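Local coordinates for protein intramolecular trans-sialidase (Macrobdella decora, PDB 3SLI) that cleaves sialic acid from sialoglycoconjugates by intramolecular trans-sialidation, releasing 2,7-anhydro-Neu5Ac, at residues 521-526 with 611-616; 577-582 with 600-605; 473-478 with 492-497; 618-623 with 674-679. All blocks are in the same frame, centred on the assembly; numbering follows the deposited sequence.

Interaction 1 of 4, residues 521-526 with 611-616; sequences MPDGSL and IDKYSV
The ring of Tyr614 has Pro522 over one face and Lys613 CG, offset toward the rim, over the other. Pro522 CD makes a CH-pi contact 4.0 Å from the centroid of the Tyr614 ring. In plane at the edge comes Asp523 CG, its carboxylate turned almost perpendicular to the ring (87°), with Ser525 OG at the same edge. Met521 approaches obliquely, SD 4.6 Å from the Tyr614 centroid (a Met-aromatic contact) and CB 3.6 Å from Tyr614 CE2. The phenol OH receives a weak bond from Asp523 N (3.2 Å). With CG between its backbone N and carbonyl carbon (chi1 67°), Asp523 brings OD1 back to the ring edge, where it accepts from Ser525 N at 2.9 Å, closing an Asx turn, and from Ser525 OG at 2.7 Å. Lys613 passes OD2 with its methylenes and takes its ammonium on to Asp605. Pro522 has the phi a type I turn requires; Gly524 N bonds to Met521 O, and Met521 N to Ser525 O. At the angles of Gly524 a CB would press on the preceding carbonyl O. This is a beta hairpin with a type I turn and G1 bulge, packed against the outer strand of the next blade in a sialidase beta-propeller.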
loop_
_atom_site.group_PDB
_atom_site.type_symbol
_atom_site.label_atom_id
_atom_site.label_comp_id
_atom_site.label_asym_id
_atom_site.label_seq_id
_atom_site.Cartn_x
_atom_site.Cartn_y
_atom_site.Cartn_z
ATOM N N MET A 521 -5.436 16.477 22.472
ATOM C CA MET A 521 -5.133 17.864 22.800
ATOM C C MET A 521 -4.478 17.913 24.183
ATOM O O MET A 521 -4.578 16.957 24.949
ATOM C CB MET A 521 -6.408 18.715 22.757
ATOM C CG MET A 521 -7.006 18.845 21.360
ATOM S SD MET A 521 -5.928 19.707 20.188
ATOM C CE MET A 521 -5.218 18.330 19.287
ATOM N N PRO A 522 -3.811 19.027 24.522
ATOM C CA PRO A 522 -3.148 19.146 25.824
ATOM C C PRO A 522 -3.979 18.773 27.049
ATOM O O PRO A 522 -3.460 18.155 27.976
ATOM C CB PRO A 522 -2.721 20.606 25.850
ATOM C CG PRO A 522 -2.394 20.866 24.421
ATOM C CD PRO A 522 -3.565 20.233 23.710
ATOM N N ASP A 523 -5.263 19.128 27.050
ATOM C CA ASP A 523 -6.125 18.835 28.194
ATOM C C ASP A 523 -6.787 17.471 28.169
ATOM O O ASP A 523 -7.552 17.135 29.078
ATOM C CB ASP A 523 -7.188 19.936 28.396
ATOM C CG ASP A 523 -8.213 20.009 27.265
ATOM O OD1 ASP A 523 -8.156 19.204 26.314
ATOM O OD2 ASP A 523 -9.094 20.890 27.328
ATOM N N GLY A 524 -6.514 16.692 27.126
ATOM C CA GLY A 524 -7.113 15.377 27.025
ATOM C C GLY A 524 -8.249 15.287 26.029
ATOM O O GLY A 524 -8.707 14.181 25.724
ATOM N N SER A 525 -8.758 16.430 25.564
ATOM C CA SER A 525 -9.829 16.405 24.574
ATOM C C SER A 525 -9.213 15.811 23.298
ATOM O O SER A 525 -7.986 15.712 23.187
ATOM C CB SER A 525 -10.426 17.799 24.333
ATOM O OG SER A 525 -9.441 18.765 24.037
ATOM N N LEU A 526 -10.044 15.415 22.345
ATOM C CA LEU A 526 -9.522 14.788 21.141
ATOM C C LEU A 526 -9.990 15.450 19.858
ATOM O O LEU A 526 -11.104 15.978 19.792
ATOM C CB LEU A 526 -9.967 13.321 21.110
ATOM C CG LEU A 526 -9.792 12.441 22.356
ATOM C CD1 LEU A 526 -10.602 11.166 22.184
ATOM C CD2 LEU A 526 -8.327 12.126 22.617
ATOM N N ILE A 611 -15.453 22.645 22.685
ATOM C CA ILE A 611 -14.964 22.284 21.364
ATOM C C ILE A 611 -14.177 23.373 20.624
ATOM O O ILE A 611 -13.388 23.071 19.727
ATOM C CB ILE A 611 -16.113 21.760 20.498
ATOM C CG1 ILE A 611 -16.745 20.545 21.177
ATOM C CG2 ILE A 611 -15.603 21.340 19.132
ATOM C CD1 ILE A 611 -18.030 20.085 20.542
ATOM N N ASP A 612 -14.350 24.629 21.020
ATOM C CA ASP A 612 -13.631 25.722 20.368
ATOM C C ASP A 612 -12.371 26.125 21.125
ATOM O O ASP A 612 -11.726 27.118 20.782
ATOM C CB ASP A 612 -14.548 26.939 20.203
ATOM C CG ASP A 612 -15.741 26.657 19.310
ATOM O OD1 ASP A 612 -15.543 26.378 18.105
ATOM O OD2 ASP A 612 -16.882 26.710 19.817
ATOM N N LYS A 613 -12.006 25.346 22.141
ATOM C CA LYS A 613 -10.832 25.649 22.951
ATOM C C LYS A 613 -9.521 25.717 22.174
ATOM O O LYS A 613 -8.731 26.646 22.365
ATOM C CB LYS A 613 -10.700 24.647 24.100
ATOM C CG LYS A 613 -9.521 24.907 25.034
ATOM C CD LYS A 613 -9.643 24.056 26.292
ATOM C CE LYS A 613 -8.430 24.178 27.197
ATOM N NZ LYS A 613 -8.216 25.565 27.692
ATOM N N TYR A 614 -9.299 24.755 21.281
ATOM C CA TYR A 614 -8.059 24.709 20.515
ATOM C C TYR A 614 -8.186 24.961 19.017
ATOM O O TYR A 614 -9.186 24.620 18.388
ATOM C CB TYR A 614 -7.350 23.365 20.733
ATOM C CG TYR A 614 -6.995 23.066 22.175
ATOM C CD1 TYR A 614 -5.900 23.676 22.787
ATOM C CD2 TYR A 614 -7.740 22.151 22.916
ATOM C CE1 TYR A 614 -5.556 23.379 24.104
ATOM C CE2 TYR A 614 -7.405 21.846 24.229
ATOM C CZ TYR A 614 -6.311 22.458 24.817
ATOM O OH TYR A 614 -5.956 22.118 26.105
ATOM N N SER A 615 -7.120 25.512 18.453
ATOM C CA SER A 615 -7.036 25.802 17.034
ATOM C C SER A 615 -5.655 25.350 16.581
ATOM O O SER A 615 -4.655 25.664 17.228
ATOM C CB SER A 615 -7.185 27.301 16.790
ATOM O OG SER A 615 -7.116 27.586 15.405
ATOM N N VAL A 616 -5.600 24.577 15.501
ATOM C CA VAL A 616 -4.331 24.087 14.976
ATOM C C VAL A 616 -3.876 24.920 13.779
ATOM O O VAL A 616 -4.614 25.083 12.807
ATOM C CB VAL A 616 -4.439 22.596 14.561
ATOM C CG1 VAL A 616 -3.130 22.110 13.954
ATOM C CG2 VAL A 616 -4.802 21.745 15.761
#

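Interaction 2 of 4, residues 577-582 with 600-605; sequences DGKPAI and IGLVND
Lys579 lies across Leu602 and ends on Asn604, at the start of a beta hairpin whose strands, 579-587 and 596-605, form the middle of a four-stranded antiparallel propeller blade. With CG set opposite its own carbonyl carbon (chi1 -60°) and the chain extended beyond, the lysine reaches across the neighbouring strand. Its CB sits 4.0 Å from Val603 O, and CD is 4.0 Å from Leu602 CB, at about a right angle to the leucine. CE then comes 3.3 Å from Asn604 OD1, and NZ donates to the same Asn604 OD1 at 2.8 Å, meeting a lone pair in the amide plane (C=O...N 140°). Lysine suits this partly exposed place at the open end of the hairpin: its methylenes cover a leucine while its charge finds a carbonyl oxygen.

The backbones are tied by Val603 N to Pro580 O (2.8 Å) and by the reciprocal pair Ile582 N to Gly601 O (2.9 Å) and Gly601 N to Ile582 O (2.8 Å). Val603 CB packs on Pro580 CB, and its branched side chain goes on to Tyr614, Met521 and Pro522. Ala581 and Leu602 form a non-hydrogen-bonded pair on one face, with Asp577, itself held by Tyr620 and Lys619, beside leucine CD2. On the other face Ile582 and Gly601 pair: a CB on Gly601 would sit tightly against Ile582 CG1, and the indole of Trp618 packs on the glycine CA. Beside this pair, Ala581 CA makes a bent CA-H...O contact with Gly601 O, 3.3 Å away.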
loop_
_atom_site.group_PDB
_atom_site.type_symbol
_atom_site.label_atom_id
_atom_site.label_comp_id
_atom_site.label_asym_id
_atom_site.label_seq_id
_atom_site.Cartn_x
_atom_site.Cartn_y
_atom_site.Cartn_z
ATOM N N ASP A 577 8.559 25.033 18.013
ATOM C CA ASP A 577 8.384 26.491 18.094
ATOM C C ASP A 577 7.717 26.831 19.435
ATOM O O ASP A 577 6.986 27.810 19.547
ATOM C CB ASP A 577 7.540 27.041 16.933
ATOM C CG ASP A 577 8.281 27.050 15.598
ATOM O OD1 ASP A 577 9.496 26.754 15.554
ATOM O OD2 ASP A 577 7.636 27.371 14.580
ATOM N N GLY A 578 7.962 25.996 20.442
ATOM C CA GLY A 578 7.396 26.204 21.765
ATOM C C GLY A 578 5.946 25.798 21.983
ATOM O O GLY A 578 5.410 25.996 23.075
ATOM N N LYS A 579 5.318 25.189 20.980
ATOM C CA LYS A 579 3.916 24.789 21.087
ATOM C C LYS A 579 3.699 23.291 20.910
ATOM O O LYS A 579 4.555 22.599 20.355
ATOM C CB LYS A 579 3.088 25.525 20.021
ATOM C CG LYS A 579 3.138 27.036 20.137
ATOM C CD LYS A 579 2.356 27.713 19.030
ATOM C CE LYS A 579 2.301 29.220 19.268
ATOM N NZ LYS A 579 1.676 29.978 18.142
ATOM N N PRO A 580 2.588 22.758 21.454
ATOM C CA PRO A 580 2.298 21.331 21.306
ATOM C C PRO A 580 2.121 21.154 19.795
ATOM O O PRO A 580 1.516 22.013 19.142
ATOM C CB PRO A 580 0.953 21.183 22.020
ATOM C CG PRO A 580 0.996 22.245 23.049
ATOM C CD PRO A 580 1.583 23.409 22.311
ATOM N N ALA A 581 2.614 20.057 19.236
ATOM C CA ALA A 581 2.515 19.862 17.799
ATOM C C ALA A 581 1.972 18.519 17.381
ATOM O O ALA A 581 2.091 17.535 18.108
ATOM C CB ALA A 581 3.881 20.078 17.165
ATOM N N ILE A 582 1.323 18.498 16.220
ATOM C CA ILE A 582 0.801 17.264 15.643
ATOM C C ILE A 582 1.400 17.239 14.227
ATOM O O ILE A 582 1.792 18.287 13.705
ATOM C CB ILE A 582 -0.761 17.187 15.644
ATOM C CG1 ILE A 582 -1.376 18.368 14.881
ATOM C CG2 ILE A 582 -1.270 17.161 17.083
ATOM C CD1 ILE A 582 -2.884 18.271 14.702
ATOM N N ILE A 600 3.229 20.092 9.696
ATOM C CA ILE A 600 3.381 20.250 11.132
ATOM C C ILE A 600 2.323 21.267 11.575
ATOM O O ILE A 600 2.259 22.394 11.050
ATOM C CB ILE A 600 4.785 20.742 11.516
ATOM C CG1 ILE A 600 5.814 19.641 11.241
ATOM C CG2 ILE A 600 4.819 21.122 12.995
ATOM C CD1 ILE A 600 7.231 20.033 11.580
ATOM N N GLY A 601 1.457 20.831 12.490
ATOM C CA GLY A 601 0.406 21.685 13.010
ATOM C C GLY A 601 0.666 22.047 14.461
ATOM O O GLY A 601 0.861 21.162 15.299
ATOM N N LEU A 602 0.692 23.346 14.744
ATOM C CA LEU A 602 0.933 23.862 16.091
ATOM C C LEU A 602 -0.397 24.133 16.786
ATOM O O LEU A 602 -1.256 24.839 16.247
ATOM C CB LEU A 602 1.766 25.147 16.020
ATOM C CG LEU A 602 3.300 25.035 16.021
ATOM C CD1 LEU A 602 3.804 23.772 15.333
ATOM C CD2 LEU A 602 3.911 26.291 15.415
ATOM N N VAL A 603 -0.567 23.550 17.970
ATOM C CA VAL A 603 -1.793 23.698 18.750
ATOM C C VAL A 603 -1.806 25.017 19.524
ATOM O O VAL A 603 -0.884 25.309 20.288
ATOM C CB VAL A 603 -1.974 22.519 19.744
ATOM C CG1 VAL A 603 -3.204 22.752 20.635
ATOM C CG2 VAL A 603 -2.102 21.196 18.983
ATOM N N ASN A 604 -2.846 25.813 19.302
ATOM C CA ASN A 604 -2.995 27.097 19.978
ATOM C C ASN A 604 -4.245 27.069 20.846
ATOM O O ASN A 604 -5.255 26.461 20.486
ATOM C CB ASN A 604 -3.135 28.248 18.969
ATOM C CG ASN A 604 -1.856 28.516 18.199
ATOM O OD1 ASN A 604 -0.948 29.178 18.693
ATOM N ND2 ASN A 604 -1.784 28.011 16.977
ATOM N N ASP A 605 -4.155 27.675 22.020
ATOM C CA ASP A 605 -5.299 27.758 22.906
ATOM C C ASP A 605 -5.941 29.093 22.507
ATOM O O ASP A 605 -5.302 30.146 22.584
ATOM C CB ASP A 605 -4.846 27.776 24.368
ATOM C CG ASP A 605 -6.005 27.672 25.334
ATOM O OD1 ASP A 605 -7.020 28.375 25.121
ATOM O OD2 ASP A 605 -5.907 26.883 26.297
#

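Interaction 3 of 4, residues 473-478 with 492-497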
loop_
_atom_site.group_PDB
_atom_site.type_symbol
_atom_site.label_atom_id
_atom_site.label_comp_id
_atom_site.label_asym_id
_atom_site.label_seq_id
_atom_site.Cartn_x
_atom_site.Cartn_y
_atom_site.Cartn_z
ATOM N N ALA A 473 -8.440 9.385 31.117
ATOM C CA ALA A 473 -7.076 8.898 30.926
ATOM C C ALA A 473 -7.053 7.370 30.987
ATOM O O ALA A 473 -7.664 6.769 31.872
ATOM C CB ALA A 473 -6.155 9.482 31.988
ATOM N N GLY A 474 -6.414 6.750 29.998
ATOM C CA GLY A 474 -6.317 5.302 29.960
ATOM C C GLY A 474 -7.251 4.632 28.968
ATOM O O GLY A 474 -7.088 3.448 28.651
ATOM N N ARG A 475 -8.251 5.373 28.495
ATOM C CA ARG A 475 -9.209 4.845 27.534
ATOM C C ARG A 475 -8.517 4.583 26.190
ATOM O O ARG A 475 -7.701 5.390 25.735
ATOM C CB ARG A 475 -10.365 5.842 27.351
ATOM C CG ARG A 475 -11.361 5.467 26.265
ATOM C CD ARG A 475 -12.551 6.424 26.241
ATOM N NE ARG A 475 -13.476 6.138 27.335
ATOM C CZ ARG A 475 -14.573 6.838 27.615
ATOM N NH1 ARG A 475 -14.905 7.893 26.879
ATOM N NH2 ARG A 475 -15.355 6.457 28.618
ATOM N N LEU A 476 -8.831 3.439 25.590
ATOM C CA LEU A 476 -8.290 3.022 24.297
ATOM C C LEU A 476 -9.339 3.325 23.229
ATOM O O LEU A 476 -10.515 3.018 23.427
ATOM C CB LEU A 476 -8.044 1.504 24.306
ATOM C CG LEU A 476 -6.712 0.873 24.724
ATOM C CD1 LEU A 476 -5.735 1.870 25.311
ATOM C CD2 LEU A 476 -6.978 -0.298 25.644
ATOM N N LEU A 477 -8.924 3.892 22.098
ATOM C CA LEU A 477 -9.859 4.202 21.012
ATOM C C LEU A 477 -9.333 3.784 19.652
ATOM O O LEU A 477 -8.152 3.979 19.341
ATOM C CB LEU A 477 -10.180 5.694 20.953
ATOM C CG LEU A 477 -10.813 6.364 22.175
ATOM C CD1 LEU A 477 -9.741 7.154 22.923
ATOM C CD2 LEU A 477 -11.946 7.290 21.724
ATOM N N VAL A 478 -10.230 3.239 18.837
ATOM C CA VAL A 478 -9.912 2.806 17.480
ATOM C C VAL A 478 -10.955 3.417 16.546
ATOM O O VAL A 478 -12.162 3.249 16.760
ATOM C CB VAL A 478 -9.952 1.248 17.335
ATOM C CG1 VAL A 478 -9.773 0.840 15.867
ATOM C CG2 VAL A 478 -8.870 0.602 18.204
ATOM N N TYR A 492 -14.316 2.138 21.818
ATOM C CA TYR A 492 -13.401 2.455 22.907
ATOM C C TYR A 492 -13.484 1.445 24.033
ATOM O O TYR A 492 -14.490 0.746 24.184
ATOM C CB TYR A 492 -13.629 3.883 23.440
ATOM C CG TYR A 492 -14.927 4.096 24.200
ATOM C CD1 TYR A 492 -15.036 3.741 25.548
ATOM C CD2 TYR A 492 -16.043 4.667 23.574
ATOM C CE1 TYR A 492 -16.221 3.943 26.258
ATOM C CE2 TYR A 492 -17.240 4.877 24.278
ATOM C CZ TYR A 492 -17.317 4.510 25.621
ATOM O OH TYR A 492 -18.485 4.704 26.324
ATOM N N SER A 493 -12.420 1.376 24.822
ATOM C CA SER A 493 -12.359 0.447 25.936
ATOM C C SER A 493 -11.808 1.127 27.171
ATOM O O SER A 493 -10.791 1.825 27.115
ATOM C CB SER A 493 -11.489 -0.759 25.575
ATOM O OG SER A 493 -11.247 -1.570 26.716
ATOM N N ASP A 494 -12.488 0.917 28.291
ATOM C CA ASP A 494 -12.068 1.487 29.563
ATOM C C ASP A 494 -11.443 0.424 30.471
ATOM O O ASP A 494 -11.038 0.725 31.597
ATOM C CB ASP A 494 -13.252 2.150 30.271
ATOM C CG ASP A 494 -13.641 3.474 29.643
ATOM O OD1 ASP A 494 -12.735 4.268 29.309
ATOM O OD2 ASP A 494 -14.856 3.725 29.507
ATOM N N ASP A 495 -11.398 -0.815 29.989
ATOM C CA ASP A 495 -10.816 -1.907 30.758
ATOM C C ASP A 495 -9.645 -2.572 30.033
ATOM O O ASP A 495 -9.556 -3.799 29.947
ATOM C CB ASP A 495 -11.880 -2.938 31.169
ATOM C CG ASP A 495 -12.629 -3.540 29.990
ATOM O OD1 ASP A 495 -12.312 -3.234 28.823
ATOM O OD2 ASP A 495 -13.549 -4.341 30.240
ATOM N N HIS A 496 -8.788 -1.733 29.459
ATOM C CA HIS A 496 -7.576 -2.175 28.771
ATOM C C HIS A 496 -7.743 -3.210 27.663
ATOM O O HIS A 496 -6.923 -4.120 27.520
ATOM C CB HIS A 496 -6.540 -2.634 29.807
ATOM C CG HIS A 496 -6.334 -1.642 30.908
ATOM N ND1 HIS A 496 -6.872 -1.810 32.165
ATOM C CD2 HIS A 496 -5.742 -0.425 30.912
ATOM C CE1 HIS A 496 -6.628 -0.735 32.894
ATOM N NE2 HIS A 496 -5.945 0.121 32.158
ATOM N N GLY A 497 -8.794 -3.050 26.867
ATOM C CA GLY A 497 -9.017 -3.955 25.756
ATOM C C GLY A 497 -9.880 -5.177 25.974
ATOM O O GLY A 497 -10.138 -5.916 25.022
HETATM O O HOH W 1 -8.558 1.012 28.869
#
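Arg475 meets Asp494 and Tyr492 together, so ionic and aromatic contacts share one guanidinium. The salt bridge is side-on and twofold: Arg475 NE donates to Asp494 OD1 at 2.8 Å and Arg475 NH2 to Asp494 OD2 at 2.9 Å, both on the syn side, with the two flat groups 37° apart. The bend at chi3 (-76°) swings the guanidinium round to this position after an extended start. In the cation-pi contact Arg475 CZ stands 4.0 Å from the centroid of the Tyr492 ring, over its face, the planes inclined by only 30°. The remaining nitrogen, NH1, is taken by Glu547 and by Gly545 O.

Backbone bonds pair Leu476 with Ser493 in antiparallel register, Leu476 N to Ser493 O at 3.0 Å and Ser493 N to Leu476 O at 2.9 Å. A water extends the ladder, giving protons to Gly474 O and Ser493 O and accepting from His496 N.

Within the turn, Gly497 N donates to Ser493 OG at 2.9 Å. The spacing of Ser493, Asp495, Gly497 and Trp500 is that of the Asp box, the recurrent turn that here leads from strand 488-493 to 501-504. At Gly474 and Gly497 a CB would be jammed against the preceding carbonyl O.

Leu477 CG packs on Tyr492 CB at 4.0 Å, while Leu476 CD2 is in van der Waals contact with the turn backbone, 3.5 Å from Gly497 N.

Two carboxylates thus balance the buried arginine charge and the ring adds cation-pi stabilisation; the arginine would be expected to favour the ionised form of Asp494.

Interaction 4 of 4, residues 618-623 with 674-679; sequences WKYSYA and ELTGQA
Tyr620 approaches Thr676 and Tyr622 approaches Leu675 backbone to backbone, with Tyr620 CA 5.8 Å from Thr676 CA and Tyr622 CA 5.6 Å from Leu675 CA. Strand 614-623 has a classic beta bulge here, Lys619 and Tyr620 together facing Ile600. Thr676 is the first residue to leave helical angles, and Gly677 N bonds to Glu674 O at 2.9 Å; Gly677 has a positive phi, which glycine tolerates readily. No direct hydrogen bond joins the segments; a water donates to Ser621 O at 3.1 Å and to Leu675 O at 2.8 Å.

Two CH-pi contacts do the packing. Thr676 CG2 sits 3.8 Å from the centroid of the Tyr620 ring, nearly on its normal (10°), and Lys619 CG backs the opposite face. Threonine suits the spot, offering a methyl while OG1 bonds to Ile672 O. Leu675 CD1 stands 4.0 Å from the centroid of the Tyr622 ring. Tyr622 has CG anti to its backbone N (chi1 -180°), which lays the ring against the helix end, where Tyr670 meets it edge-to-face. Its OH shares a water with Glu674 OE2, while OE1 bonds to Ser671 N and Lys105. The arrangement is a short C-terminal helix laid against the outermost strand of a propeller blade.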
loop_
_atom_site.group_PDB
_atom_site.type_symbol
_atom_site.label_atom_id
_atom_site.label_comp_id
_atom_site.label_asym_id
_atom_site.label_seq_id
_atom_site.Cartn_x
_atom_site.Cartn_y
_atom_site.Cartn_z
ATOM N N TRP A 618 -1.519 25.059 10.753
ATOM C CA TRP A 618 -0.670 24.221 9.909
ATOM C C TRP A 618 0.418 25.112 9.309
ATOM O O TRP A 618 0.325 25.576 8.170
ATOM C CB TRP A 618 -1.519 23.505 8.853
ATOM C CG TRP A 618 -2.524 22.590 9.493
ATOM C CD1 TRP A 618 -3.843 22.854 9.728
ATOM C CD2 TRP A 618 -2.272 21.285 10.049
ATOM N NE1 TRP A 618 -4.424 21.805 10.400
ATOM C CE2 TRP A 618 -3.485 20.827 10.606
ATOM C CE3 TRP A 618 -1.136 20.466 10.132
ATOM C CZ2 TRP A 618 -3.601 19.579 11.237
ATOM C CZ3 TRP A 618 -1.248 19.225 10.763
ATOM C CH2 TRP A 618 -2.475 18.796 11.307
ATOM N N LYS A 619 1.456 25.330 10.110
ATOM C CA LYS A 619 2.561 26.214 9.766
ATOM C C LYS A 619 3.598 25.728 8.761
ATOM O O LYS A 619 4.152 26.533 8.014
ATOM C CB LYS A 619 3.273 26.644 11.052
ATOM C CG LYS A 619 4.243 27.787 10.887
ATOM C CD LYS A 619 4.820 28.191 12.227
ATOM C CE LYS A 619 5.618 29.471 12.110
ATOM N NZ LYS A 619 6.230 29.830 13.419
ATOM N N TYR A 620 3.870 24.427 8.749
ATOM C CA TYR A 620 4.884 23.869 7.853
ATOM C C TYR A 620 4.366 22.738 6.970
ATOM O O TYR A 620 3.478 21.987 7.371
ATOM C CB TYR A 620 6.062 23.311 8.677
ATOM C CG TYR A 620 6.723 24.302 9.604
ATOM C CD1 TYR A 620 7.650 25.222 9.116
ATOM C CD2 TYR A 620 6.429 24.319 10.975
ATOM C CE1 TYR A 620 8.273 26.136 9.962
ATOM C CE2 TYR A 620 7.050 25.229 11.835
ATOM C CZ TYR A 620 7.973 26.137 11.316
ATOM O OH TYR A 620 8.624 27.040 12.129
ATOM N N SER A 621 4.916 22.638 5.761
ATOM C CA SER A 621 4.583 21.552 4.840
ATOM C C SER A 621 5.907 21.140 4.214
ATOM O O SER A 621 6.743 21.993 3.902
ATOM C CB SER A 621 3.569 21.960 3.761
ATOM O OG SER A 621 4.060 22.978 2.914
ATOM N N TYR A 622 6.097 19.838 4.047
ATOM C CA TYR A 622 7.328 19.298 3.492
ATOM C C TYR A 622 6.986 18.356 2.348
ATOM O O TYR A 622 6.230 17.404 2.542
ATOM C CB TYR A 622 8.071 18.540 4.595
ATOM C CG TYR A 622 9.377 17.932 4.162
ATOM C CD1 TYR A 622 10.567 18.651 4.274
ATOM C CD2 TYR A 622 9.430 16.627 3.665
ATOM C CE1 TYR A 622 11.777 18.093 3.904
ATOM C CE2 TYR A 622 10.643 16.055 3.288
ATOM C CZ TYR A 622 11.812 16.796 3.415
ATOM O OH TYR A 622 13.014 16.245 3.064
ATOM N N ALA A 623 7.504 18.649 1.156
ATOM C CA ALA A 623 7.254 17.818 -0.027
ATOM C C ALA A 623 8.261 16.676 -0.069
ATOM O O ALA A 623 9.468 16.903 -0.106
ATOM C CB ALA A 623 7.336 18.657 -1.309
ATOM N N GLU A 674 14.565 19.094 9.201
ATOM C CA GLU A 674 14.247 18.890 7.791
ATOM C C GLU A 674 12.802 19.288 7.518
ATOM O O GLU A 674 12.525 20.111 6.643
ATOM C CB GLU A 674 14.455 17.426 7.396
ATOM C CG GLU A 674 15.911 16.992 7.398
ATOM C CD GLU A 674 16.106 15.551 6.960
ATOM O OE1 GLU A 674 15.789 14.640 7.750
ATOM O OE2 GLU A 674 16.587 15.326 5.828
ATOM N N LEU A 675 11.892 18.721 8.301
ATOM C CA LEU A 675 10.462 18.983 8.161
ATOM C C LEU A 675 10.066 20.464 8.219
ATOM O O LEU A 675 9.151 20.883 7.503
ATOM C CB LEU A 675 9.686 18.185 9.210
ATOM C CG LEU A 675 9.058 16.829 8.869
ATOM C CD1 LEU A 675 9.490 16.297 7.532
ATOM C CD2 LEU A 675 9.342 15.856 9.978
ATOM N N THR A 676 10.748 21.252 9.052
ATOM C CA THR A 676 10.434 22.676 9.171
ATOM C C THR A 676 11.171 23.534 8.145
ATOM O O THR A 676 11.242 24.760 8.278
ATOM C CB THR A 676 10.724 23.215 10.588
ATOM O OG1 THR A 676 12.092 22.960 10.930
ATOM C CG2 THR A 676 9.816 22.552 11.608
ATOM N N GLY A 677 11.733 22.880 7.132
ATOM C CA GLY A 677 12.455 23.588 6.089
ATOM C C GLY A 677 13.715 24.259 6.594
ATOM O O GLY A 677 14.361 25.011 5.867
ATOM N N GLN A 678 14.094 23.941 7.825
ATOM C CA GLN A 678 15.273 24.518 8.450
ATOM C C GLN A 678 16.523 23.715 8.055
ATOM O O GLN A 678 17.472 23.600 8.833
ATOM C CB GLN A 678 15.065 24.531 9.967
ATOM C CG GLN A 678 16.129 25.245 10.762
ATOM C CD GLN A 678 16.681 24.370 11.867
ATOM O OE1 GLN A 678 16.073 24.235 12.930
ATOM N NE2 GLN A 678 17.824 23.746 11.612
ATOM N N ALA A 679 16.525 23.225 6.813
ATOM C CA ALA A 679 17.606 22.421 6.237
ATOM C C ALA A 679 17.594 20.972 6.738
ATOM O O ALA A 679 17.337 20.076 5.900
ATOM C CB ALA A 679 18.982 23.079 6.472
ATOM O OXT ALA A 679 17.811 20.742 7.948
HETATM O O HOH W 2 9.124 22.968 5.641
HETATM O O HOH W 3 15.191 17.585 3.958
#

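In the fold
Interaction 3 comes first along the chain, in one blade of the propeller; interaction 1 then opens in the following four-stranded sheet (516-554) and closes on the next (568-623), with interaction 2 nested inside that loop and interaction 4 after it. Interactions 1, 2 and 4 all reach the sheet of strands 568-572, 579-587, 596-605 and 614-623. Centre to centre, interaction 2 lies about 11 Å from interaction 1 and 13 Å from interaction 4, touching both; interaction 3 is about 19 Å from interaction 1, meeting it by leucine packing, and 33 Å from interaction 4. Interactions 2 and 3 are thus hairpins within blades, interaction 1 joins neighbouring blades, and interaction 4 lays C-terminal helix 672-675 on the outermost strand.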